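Local coordinates for protein imine reductase (Bacillus cereus, PDB 4D3D) that catalyses the NADPH-dependent, S-selective reduction of the cyclic imine 2-methylpyrroline, at residues B[150-155]-B[172-177]; B[78-83]-B[106-111]; B[113-118]-B[183-188]. All blocks are in the same frame, centred on the assembly; numbering follows the deposited sequence. Where two conformers were deposited one is given.

Contact 1 (B[150-155]-B[172-177])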
loop_
_atom_site.group_PDB
_atom_site.type_symbol
_atom_site.label_atom_id
_atom_site.label_comp_id
_atom_site.label_asym_id
_atom_site.label_seq_id
_atom_site.Cartn_x
_atom_site.Cartn_y
_atom_site.Cartn_z
ATOM N N TYR B 150 -8.857 4.660 -19.495
ATOM C CA TYR B 150 -9.874 5.515 -18.854
ATOM C C TYR B 150 -9.296 6.889 -18.502
ATOM O O TYR B 150 -8.114 7.036 -18.151
ATOM C CB TYR B 150 -10.470 4.844 -17.595
ATOM C CG TYR B 150 -11.542 3.830 -17.929
ATOM C CD1 TYR B 150 -11.185 2.547 -18.345
ATOM C CD2 TYR B 150 -12.906 4.168 -17.863
ATOM C CE1 TYR B 150 -12.152 1.620 -18.696
ATOM C CE2 TYR B 150 -13.892 3.237 -18.201
ATOM C CZ TYR B 150 -13.493 1.968 -18.607
ATOM O OH TYR B 150 -14.435 1.052 -18.961
ATOM N N THR B 151 -10.149 7.894 -18.581
ATOM C CA THR B 151 -9.866 9.247 -18.036
ATOM C C THR B 151 -10.976 9.650 -17.074
ATOM O O THR B 151 -12.200 9.437 -17.333
ATOM C CB THR B 151 -9.841 10.217 -19.209
ATOM O OG1 THR B 151 -8.771 9.848 -20.106
ATOM C CG2 THR B 151 -9.671 11.661 -18.775
ATOM N N TYR B 152 -10.624 10.157 -15.900
ATOM C CA TYR B 152 -11.609 10.705 -14.968
ATOM C C TYR B 152 -12.076 12.071 -15.460
ATOM O O TYR B 152 -11.261 12.865 -15.852
ATOM C CB TYR B 152 -10.975 10.969 -13.597
ATOM C CG TYR B 152 -10.471 9.753 -12.844
ATOM C CD1 TYR B 152 -11.341 8.761 -12.485
ATOM C CD2 TYR B 152 -9.158 9.632 -12.469
ATOM C CE1 TYR B 152 -10.908 7.641 -11.784
ATOM C CE2 TYR B 152 -8.721 8.498 -11.761
ATOM C CZ TYR B 152 -9.607 7.493 -11.477
ATOM O OH TYR B 152 -9.254 6.322 -10.753
ATOM N N TYR B 153 -13.368 12.339 -15.417
ATOM C CA TYR B 153 -13.886 13.630 -15.765
ATOM C C TYR B 153 -14.800 14.179 -14.738
ATOM O O TYR B 153 -15.509 13.476 -14.004
ATOM C CB TYR B 153 -14.662 13.515 -17.096
ATOM C CG TYR B 153 -13.812 13.384 -18.328
ATOM C CD1 TYR B 153 -13.011 14.417 -18.741
ATOM C CD2 TYR B 153 -13.734 12.161 -19.014
ATOM C CE1 TYR B 153 -12.225 14.306 -19.872
ATOM C CE2 TYR B 153 -12.935 12.024 -20.152
ATOM C CZ TYR B 153 -12.178 13.084 -20.581
ATOM O OH TYR B 153 -11.358 13.045 -21.690
ATOM N N SER B 154 -14.746 15.503 -14.530
ATOM C CA SER B 154 -15.685 16.151 -13.622
ATOM C C SER B 154 -15.970 17.594 -14.030
ATOM O O SER B 154 -15.203 18.188 -14.817
ATOM C CB SER B 154 -15.254 16.130 -12.149
ATOM O OG SER B 154 -14.062 16.846 -11.920
ATOM N N GLY B 155 -17.038 18.146 -13.490
ATOM C CA GLY B 155 -17.533 19.459 -13.957
ATOM C C GLY B 155 -19.040 19.328 -14.277
ATOM O O GLY B 155 -19.709 18.367 -13.913
ATOM N N SER B 172 -12.045 5.638 -22.822
ATOM C CA SER B 172 -13.280 5.509 -22.067
ATOM C C SER B 172 -13.337 6.578 -20.966
ATOM O O SER B 172 -12.313 7.114 -20.590
ATOM C CB SER B 172 -13.435 4.108 -21.479
ATOM O OG SER B 172 -13.556 3.222 -22.580
ATOM N N SER B 173 -14.524 6.932 -20.544
ATOM C CA SER B 173 -14.699 8.009 -19.581
ATOM C C SER B 173 -15.177 7.481 -18.242
ATOM O O SER B 173 -15.873 6.457 -18.146
ATOM C CB SER B 173 -15.687 9.020 -20.116
ATOM O OG SER B 173 -16.984 8.459 -20.210
ATOM N N ASP B 174 -14.780 8.153 -17.173
ATOM C CA ASP B 174 -15.341 7.901 -15.883
ATOM C C ASP B 174 -15.724 9.211 -15.280
ATOM O O ASP B 174 -14.933 9.878 -14.657
ATOM C CB ASP B 174 -14.345 7.099 -15.021
ATOM C CG ASP B 174 -14.889 6.756 -13.595
ATOM O OD1 ASP B 174 -16.007 7.131 -13.211
ATOM O OD2 ASP B 174 -14.107 6.129 -12.827
ATOM N N TYR B 175 -16.985 9.612 -15.461
ATOM C CA TYR B 175 -17.471 10.861 -14.932
ATOM C C TYR B 175 -17.716 10.742 -13.421
ATOM O O TYR B 175 -18.517 9.914 -12.977
ATOM C CB TYR B 175 -18.802 11.290 -15.614
ATOM C CG TYR B 175 -19.381 12.561 -15.069
ATOM C CD1 TYR B 175 -18.832 13.839 -15.401
ATOM C CD2 TYR B 175 -20.436 12.547 -14.177
ATOM C CE1 TYR B 175 -19.394 14.998 -14.905
ATOM C CE2 TYR B 175 -20.956 13.710 -13.628
ATOM C CZ TYR B 175 -20.455 14.943 -13.998
ATOM O OH TYR B 175 -21.047 16.069 -13.460
ATOM N N ARG B 176 -17.059 11.557 -12.632
ATOM C CA ARG B 176 -17.153 11.481 -11.149
ATOM C C ARG B 176 -18.060 12.458 -10.433
ATOM O O ARG B 176 -18.255 12.344 -9.203
ATOM C CB ARG B 176 -15.759 11.731 -10.553
ATOM C CG ARG B 176 -14.736 10.778 -11.057
ATOM C CD ARG B 176 -14.743 9.335 -10.532
ATOM N NE ARG B 176 -15.939 8.592 -10.807
ATOM C CZ ARG B 176 -16.865 8.166 -9.957
ATOM N NH1 ARG B 176 -16.866 8.350 -8.636
ATOM N NH2 ARG B 176 -17.871 7.551 -10.489
ATOM N N GLY B 177 -18.615 13.449 -11.110
ATOM C CA GLY B 177 -19.505 14.416 -10.445
ATOM C C GLY B 177 -19.319 15.864 -10.873
ATOM O O GLY B 177 -18.470 16.131 -11.724
#
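Y150 and S172 open a parallel strand pair that runs in step through T151-S173 and Y152-D174 to Y153-Y175. Backbone hydrogen bonds alternate in direction: T151 N gives to S172 O, D174 N to T151 O (2.9 Å), Y153 N to D174 O, and R176 N to Y153 O (2.8 Å). G155 N still bonds G177 O, so the pairing outlasts Y175. Glycine suits positions 155 and 177, because a CB at their backbone angles would jam against the preceding carbonyl oxygen.

S172 CB sits over one face of the Y150 ring, 3.5 Å from its centroid, a CH-pi contact that a small serine makes possible. On the opposite side of the sheet, the edge of Y153 meets S173, with CD2 3.9 Å from CB. Y175 stretches along the neighbouring strand: with CG anti to the backbone N (chi1 178°), its hydroxyl donates to G155 O at 2.7 Å. Tyrosine supplies both the length and the proton for this bond.

A salt bridge internal to 172-177 lies on the face of Y150 and Y152. R176 bends back so that NE meets D174 OD1 at 2.8 Å from above the carboxylate plane. The bridged pair reaches the other strand at the Y152 ring: D174 OD2 lies near its edge, 3.7 Å from CE1, and R176 CD is 4.0 Å from Y152 CD1. D174 OD2 also bonds Y221 OH of the second subunit.

The pair belongs to a beta-alpha-beta unit whose connecting helix 157-170 packs on Y153, S173 and Y175. Helix 182-210 meets Y152 from the other side, strand 131-137 runs antiparallel beside 149-155, and 171-175 forms an outer strand of the sheet within this chain.

Contact 2 (B[78-83]-B[106-111])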
loop_
_atom_site.group_PDB
_atom_site.type_symbol
_atom_site.label_atom_id
_atom_site.label_comp_id
_atom_site.label_asym_id
_atom_site.label_seq_id
_atom_site.Cartn_x
_atom_site.Cartn_y
_atom_site.Cartn_z
ATOM N N ASN B 78 -13.235 26.485 -32.919
ATOM C CA ASN B 78 -14.119 25.459 -32.424
ATOM C C ASN B 78 -14.683 25.850 -31.050
ATOM O O ASN B 78 -14.096 26.669 -30.291
ATOM C CB ASN B 78 -13.385 24.088 -32.263
ATOM C CG ASN B 78 -12.970 23.467 -33.543
ATOM O OD1 ASN B 78 -11.771 23.439 -33.908
ATOM N ND2 ASN B 78 -13.926 23.013 -34.286
ATOM N N GLU B 79 -15.791 25.185 -30.700
ATOM C CA GLU B 79 -16.388 25.278 -29.358
ATOM C C GLU B 79 -15.581 24.502 -28.326
ATOM O O GLU B 79 -15.323 24.998 -27.245
ATOM C CB GLU B 79 -17.788 24.662 -29.403
ATOM C CG GLU B 79 -18.491 24.559 -28.066
ATOM C CD GLU B 79 -19.913 23.965 -28.267
ATOM O OE1 GLU B 79 -20.064 22.895 -28.903
ATOM O OE2 GLU B 79 -20.856 24.655 -27.883
ATOM N N LEU B 80 -15.156 23.303 -28.718
ATOM C CA LEU B 80 -14.388 22.424 -27.810
ATOM C C LEU B 80 -12.871 22.581 -27.986
ATOM O O LEU B 80 -12.350 22.424 -29.128
ATOM C CB LEU B 80 -14.813 20.984 -28.059
ATOM C CG LEU B 80 -14.202 19.971 -27.092
ATOM C CD1 LEU B 80 -14.683 20.202 -25.688
ATOM C CD2 LEU B 80 -14.502 18.538 -27.529
ATOM N N VAL B 81 -12.190 22.893 -26.856
ATOM C CA VAL B 81 -10.749 23.198 -26.835
ATOM C C VAL B 81 -10.128 22.273 -25.804
ATOM O O VAL B 81 -10.401 22.408 -24.624
ATOM C CB VAL B 81 -10.555 24.664 -26.435
ATOM C CG1 VAL B 81 -9.068 24.971 -26.357
ATOM C CG2 VAL B 81 -11.336 25.594 -27.366
ATOM N N ILE B 82 -9.302 21.330 -26.266
ATOM C CA ILE B 82 -8.526 20.484 -25.352
ATOM C C ILE B 82 -7.237 21.200 -24.911
ATOM O O ILE B 82 -6.458 21.597 -25.761
ATOM C CB ILE B 82 -8.168 19.149 -26.024
ATOM C CG1 ILE B 82 -9.369 18.400 -26.619
ATOM C CG2 ILE B 82 -7.362 18.261 -25.060
ATOM C CD1 ILE B 82 -10.539 18.236 -25.768
ATOM N N LEU B 83 -7.038 21.414 -23.616
ATOM C CA LEU B 83 -5.842 22.053 -23.141
ATOM C C LEU B 83 -4.921 20.951 -22.592
ATOM O O LEU B 83 -5.104 20.470 -21.479
ATOM C CB LEU B 83 -6.177 23.043 -22.058
ATOM C CG LEU B 83 -7.094 24.193 -22.477
ATOM C CD1 LEU B 83 -7.353 25.066 -21.295
ATOM C CD2 LEU B 83 -6.390 25.047 -23.505
ATOM N N VAL B 106 -15.685 25.654 -24.482
ATOM C CA VAL B 106 -15.624 24.577 -23.441
ATOM C C VAL B 106 -14.161 24.121 -23.407
ATOM O O VAL B 106 -13.659 23.583 -24.443
ATOM C CB VAL B 106 -16.519 23.401 -23.835
ATOM C CG1 VAL B 106 -16.382 22.248 -22.823
ATOM C CG2 VAL B 106 -17.959 23.856 -23.872
ATOM N N LEU B 107 -13.473 24.407 -22.310
ATOM C CA LEU B 107 -12.054 24.143 -22.117
ATOM C C LEU B 107 -11.949 22.816 -21.346
ATOM O O LEU B 107 -12.528 22.705 -20.262
ATOM C CB LEU B 107 -11.373 25.245 -21.272
ATOM C CG LEU B 107 -11.123 26.619 -21.911
ATOM C CD1 LEU B 107 -10.563 26.552 -23.327
ATOM C CD2 LEU B 107 -12.428 27.429 -21.967
ATOM N N VAL B 108 -11.237 21.850 -21.899
ATOM C CA VAL B 108 -11.024 20.568 -21.191
ATOM C C VAL B 108 -9.577 20.614 -20.685
ATOM O O VAL B 108 -8.613 20.438 -21.463
ATOM C CB VAL B 108 -11.282 19.371 -22.147
ATOM C CG1 VAL B 108 -11.075 18.022 -21.424
ATOM C CG2 VAL B 108 -12.639 19.432 -22.744
ATOM N N ASN B 109 -9.407 20.745 -19.385
ATOM C CA ASN B 109 -8.093 20.923 -18.770
ATOM C C ASN B 109 -7.591 19.586 -18.376
ATOM O O ASN B 109 -8.166 18.982 -17.453
ATOM C CB ASN B 109 -8.217 21.744 -17.486
ATOM C CG ASN B 109 -7.841 23.172 -17.683
ATOM O OD1 ASN B 109 -8.713 24.088 -17.782
ATOM N ND2 ASN B 109 -6.546 23.389 -17.841
ATOM N N LEU B 110 -6.482 19.174 -18.966
ATOM C CA LEU B 110 -5.842 17.886 -18.593
ATOM C C LEU B 110 -4.604 17.991 -17.731
ATOM O O LEU B 110 -4.015 16.986 -17.425
ATOM C CB LEU B 110 -5.496 17.110 -19.849
ATOM C CG LEU B 110 -6.651 16.916 -20.842
ATOM C CD1 LEU B 110 -6.134 16.310 -22.157
ATOM C CD2 LEU B 110 -7.792 16.098 -20.300
ATOM N N SER B 111 -4.182 19.162 -17.283
ATOM C CA SER B 111 -2.997 19.244 -16.437
ATOM C C SER B 111 -3.235 18.477 -15.116
ATOM O O SER B 111 -4.291 18.650 -14.501
ATOM C CB SER B 111 -2.706 20.696 -16.104
ATOM O OG SER B 111 -2.366 21.480 -17.281
#
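V81 and L107 run alongside each other on one face of the sheet, V81 CB 3.6 Å from L107 CD1. L83 joins them on this face: its CD1 lies 4.0 Å from L107 CB and also reaches the amide group of N109. The other face carries L80, I82, V106 and V108. Here L80 CD1 reaches V108 CG2 at 3.7 Å, helped by a first torsion that sets CG anti to the backbone N (chi1 -174°), while I82 CD1 lies against V108 CB at 3.9 Å. Beyond the paired residues, I82 CG2 touches L110 CD1 at 3.7 Å. Beta-branched valine and isoleucine suit extended backbone, and leucine has the reach to touch, besides its own partner, the next residue along on the same face.

Such apolar parallel strands form the centre of a Rossmann-type sheet, and these two are joined by a beta-alpha-beta crossover through helix 88-95. Five backbone hydrogen bonds fix their register, from V106 N to E79 O through V108 N to V81 O (2.9 Å) and L83 N to V108 O (2.8 Å) to L110 N on L83 O.

Further out, strands 23-27 and 131-137 flank the pair through backbone bonds of their own. Helix 88-95 packs on L83 and N109 from one face, while helix 157-170 meets L80 and V106 on the other.

Contact 3 (B[113-118]-B[183-188])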
loop_
_atom_site.group_PDB
_atom_site.type_symbol
_atom_site.label_atom_id
_atom_site.label_comp_id
_atom_site.label_asym_id
_atom_site.label_seq_id
_atom_site.Cartn_x
_atom_site.Cartn_y
_atom_site.Cartn_z
ATOM N N ASP B 113 -2.830 18.349 -11.304
ATOM C CA ASP B 113 -2.669 19.222 -10.205
ATOM C C ASP B 113 -3.740 18.873 -9.158
ATOM O O ASP B 113 -4.321 17.742 -9.196
ATOM C CB ASP B 113 -2.738 20.734 -10.662
ATOM C CG ASP B 113 -1.876 21.653 -9.796
ATOM O OD1 ASP B 113 -1.830 21.647 -8.503
ATOM O OD2 ASP B 113 -1.186 22.502 -10.398
ATOM N N THR B 114 -3.838 19.747 -8.174
ATOM C CA THR B 114 -4.650 19.554 -7.055
ATOM C C THR B 114 -6.143 19.800 -7.476
ATOM O O THR B 114 -6.470 20.483 -8.485
ATOM C CB THR B 114 -4.274 20.437 -5.901
ATOM O OG1 THR B 114 -4.634 21.819 -6.120
ATOM C CG2 THR B 114 -2.747 20.322 -5.533
ATOM N N PRO B 115 -7.038 19.317 -6.625
ATOM C CA PRO B 115 -8.464 19.627 -6.811
ATOM C C PRO B 115 -8.705 21.147 -6.750
ATOM O O PRO B 115 -9.499 21.655 -7.528
ATOM C CB PRO B 115 -9.084 18.923 -5.604
ATOM C CG PRO B 115 -8.187 17.706 -5.374
ATOM C CD PRO B 115 -6.811 18.251 -5.598
ATOM N N GLU B 116 -8.061 21.863 -5.828
ATOM C CA GLU B 116 -8.319 23.311 -5.680
ATOM C C GLU B 116 -7.847 24.080 -6.915
ATOM O O GLU B 116 -8.507 25.024 -7.358
ATOM C CB GLU B 116 -7.716 23.856 -4.421
ATOM C CG GLU B 116 -7.782 25.379 -4.248
ATOM C CD GLU B 116 -7.112 25.932 -2.964
ATOM O OE1 GLU B 116 -6.644 25.157 -2.090
ATOM O OE2 GLU B 116 -7.111 27.188 -2.775
ATOM N N LYS B 117 -6.775 23.658 -7.520
ATOM C CA LYS B 117 -6.321 24.344 -8.757
ATOM C C LYS B 117 -7.355 24.219 -9.927
ATOM O O LYS B 117 -7.644 25.208 -10.599
ATOM C CB LYS B 117 -4.953 23.834 -9.150
ATOM C CG LYS B 117 -3.883 24.346 -8.127
ATOM C CD LYS B 117 -2.614 24.957 -8.722
ATOM C CE LYS B 117 -2.900 25.953 -9.842
ATOM N NZ LYS B 117 -1.977 27.141 -10.021
ATOM N N ALA B 118 -7.955 23.041 -10.091
ATOM C CA ALA B 118 -8.999 22.790 -11.033
ATOM C C ALA B 118 -10.261 23.609 -10.709
ATOM O O ALA B 118 -10.870 24.169 -11.628
ATOM C CB ALA B 118 -9.352 21.335 -11.097
ATOM N N ALA B 183 -12.176 15.040 -10.582
ATOM C CA ALA B 183 -11.307 14.318 -11.450
ATOM C C ALA B 183 -9.874 14.288 -10.926
ATOM O O ALA B 183 -9.212 13.217 -10.982
ATOM C CB ALA B 183 -11.327 14.895 -12.840
ATOM N N MET B 184 -9.422 15.381 -10.334
ATOM C CA MET B 184 -8.081 15.419 -9.748
ATOM C C MET B 184 -8.043 14.684 -8.381
ATOM O O MET B 184 -7.020 14.070 -8.019
ATOM C CB MET B 184 -7.582 16.853 -9.614
ATOM C CG MET B 184 -7.356 17.579 -10.990
ATOM S SD MET B 184 -6.899 16.563 -12.450
ATOM C CE MET B 184 -5.511 16.324 -11.576
ATOM N N LEU B 185 -9.121 14.781 -7.643
ATOM C CA LEU B 185 -9.208 14.155 -6.322
ATOM C C LEU B 185 -8.992 12.658 -6.459
ATOM O O LEU B 185 -8.078 12.104 -5.814
ATOM C CB LEU B 185 -10.494 14.422 -5.629
ATOM C CG LEU B 185 -10.592 13.703 -4.220
ATOM C CD1 LEU B 185 -9.663 14.266 -3.146
ATOM C CD2 LEU B 185 -12.045 13.751 -3.867
ATOM N N TYR B 186 -9.765 12.020 -7.290
ATOM C CA TYR B 186 -9.684 10.547 -7.451
ATOM C C TYR B 186 -8.293 10.090 -7.972
ATOM O O TYR B 186 -7.685 9.144 -7.491
ATOM C CB TYR B 186 -10.756 10.010 -8.341
ATOM C CG TYR B 186 -12.153 9.916 -7.680
ATOM C CD1 TYR B 186 -13.035 10.978 -7.670
ATOM C CD2 TYR B 186 -12.540 8.751 -6.986
ATOM C CE1 TYR B 186 -14.284 10.898 -7.050
ATOM C CE2 TYR B 186 -13.783 8.676 -6.351
ATOM C CZ TYR B 186 -14.647 9.716 -6.389
ATOM O OH TYR B 186 -15.905 9.594 -5.790
ATOM N N TYR B 187 -7.731 10.853 -8.934
ATOM C CA TYR B 187 -6.394 10.592 -9.413
ATOM C C TYR B 187 -5.305 10.692 -8.314
ATOM O O TYR B 187 -4.510 9.738 -8.101
ATOM C CB TYR B 187 -6.094 11.611 -10.533
ATOM C CG TYR B 187 -4.806 11.223 -11.267
ATOM C CD1 TYR B 187 -4.813 10.325 -12.326
ATOM C CD2 TYR B 187 -3.611 11.738 -10.835
ATOM C CE1 TYR B 187 -3.625 9.964 -12.955
ATOM C CE2 TYR B 187 -2.422 11.413 -11.456
ATOM C CZ TYR B 187 -2.414 10.518 -12.467
ATOM O OH TYR B 187 -1.191 10.221 -13.055
ATOM N N GLN B 188 -5.291 11.782 -7.583
ATOM C CA GLN B 188 -4.242 12.015 -6.610
ATOM C C GLN B 188 -4.328 11.063 -5.413
ATOM O O GLN B 188 -3.277 10.617 -4.924
ATOM C CB GLN B 188 -4.254 13.446 -6.078
ATOM C CG GLN B 188 -3.985 14.535 -7.114
ATOM C CD GLN B 188 -2.702 14.367 -7.907
ATOM O OE1 GLN B 188 -1.814 13.640 -7.510
ATOM N NE2 GLN B 188 -2.610 15.070 -9.087
#
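M184 and P115 meet where the start of helix 115-127 reaches helix 182-210, their CA atoms 5.1 Å apart. The CA-CB bond of M184 is directed at the other segment, and CB lies 3.9 Å from P115 N. Its CG comes to 4.3 Å from A118 CB, an approach that the small alanine allows. Bends at chi2 and chi3 then turn the terminal methyl back toward D113 O. That last approach is closer than expected for a methyl and an oxygen, so the exact place of CE is doubtful.

P115 presents its ring differently. CG projects onto the backbone of the other helix, 3.8 Å from L185 CA, and lies 4.0 Å from L185 CB. Proline suits the first turn of a helix, where its missing N-H costs no helical hydrogen bond.

Q188, one turn after M184, bends at chi2 (-54°) to bring its amide to the same carbonyl. NE2 donates to D113 O at 3.2 Å, from above the carbonyl plane and with an N-H...O angle of 145°, so the bond is not straight. The CA-CB bond of D113 is directed away from the other segment, and OD1 accepts from T114 N at 2.8 Å with its anti lone pair. At the N-cap, T114 OG1 is modelled as bonded to K117 N and to E268 OE2 of the second subunit, but its placement is less sure. E268 also accepts from E116 N, where the helix dipole would probably favour a carboxylate.

The contact combines apolar packing of P115, M184, L185 and A118 with the D113 carbonyl, on which Q188 makes the only hydrogen bond across the segments. Chemically, a buried backbone oxygen is thus held by one bent amide bond amid largely apolar surroundings.

Contacts 1 and 2 are two parallel strand pairs of one sheet, their centres about 14 Å apart, with strand 131-137 between them; Y153 of contact 1 packs on V108 of contact 2. Along the chain contact 2 closes first, segment 113-118 follows soon after its second strand, contact 1 forms, and segment 183-188 closes contact 3. Contact 3 lies about 12 Å from contact 1 and about 17 Å from contact 2, between centres. It joins the Rossmann-type domain to long helix 182-210, which leads into the C-terminal helical domain; a probable hydrogen bond, S154 OG to A183 N, ties contact 1 to contact 3. Both touch the second subunit, so the outer strand and the domain junction lie at the subunit interface.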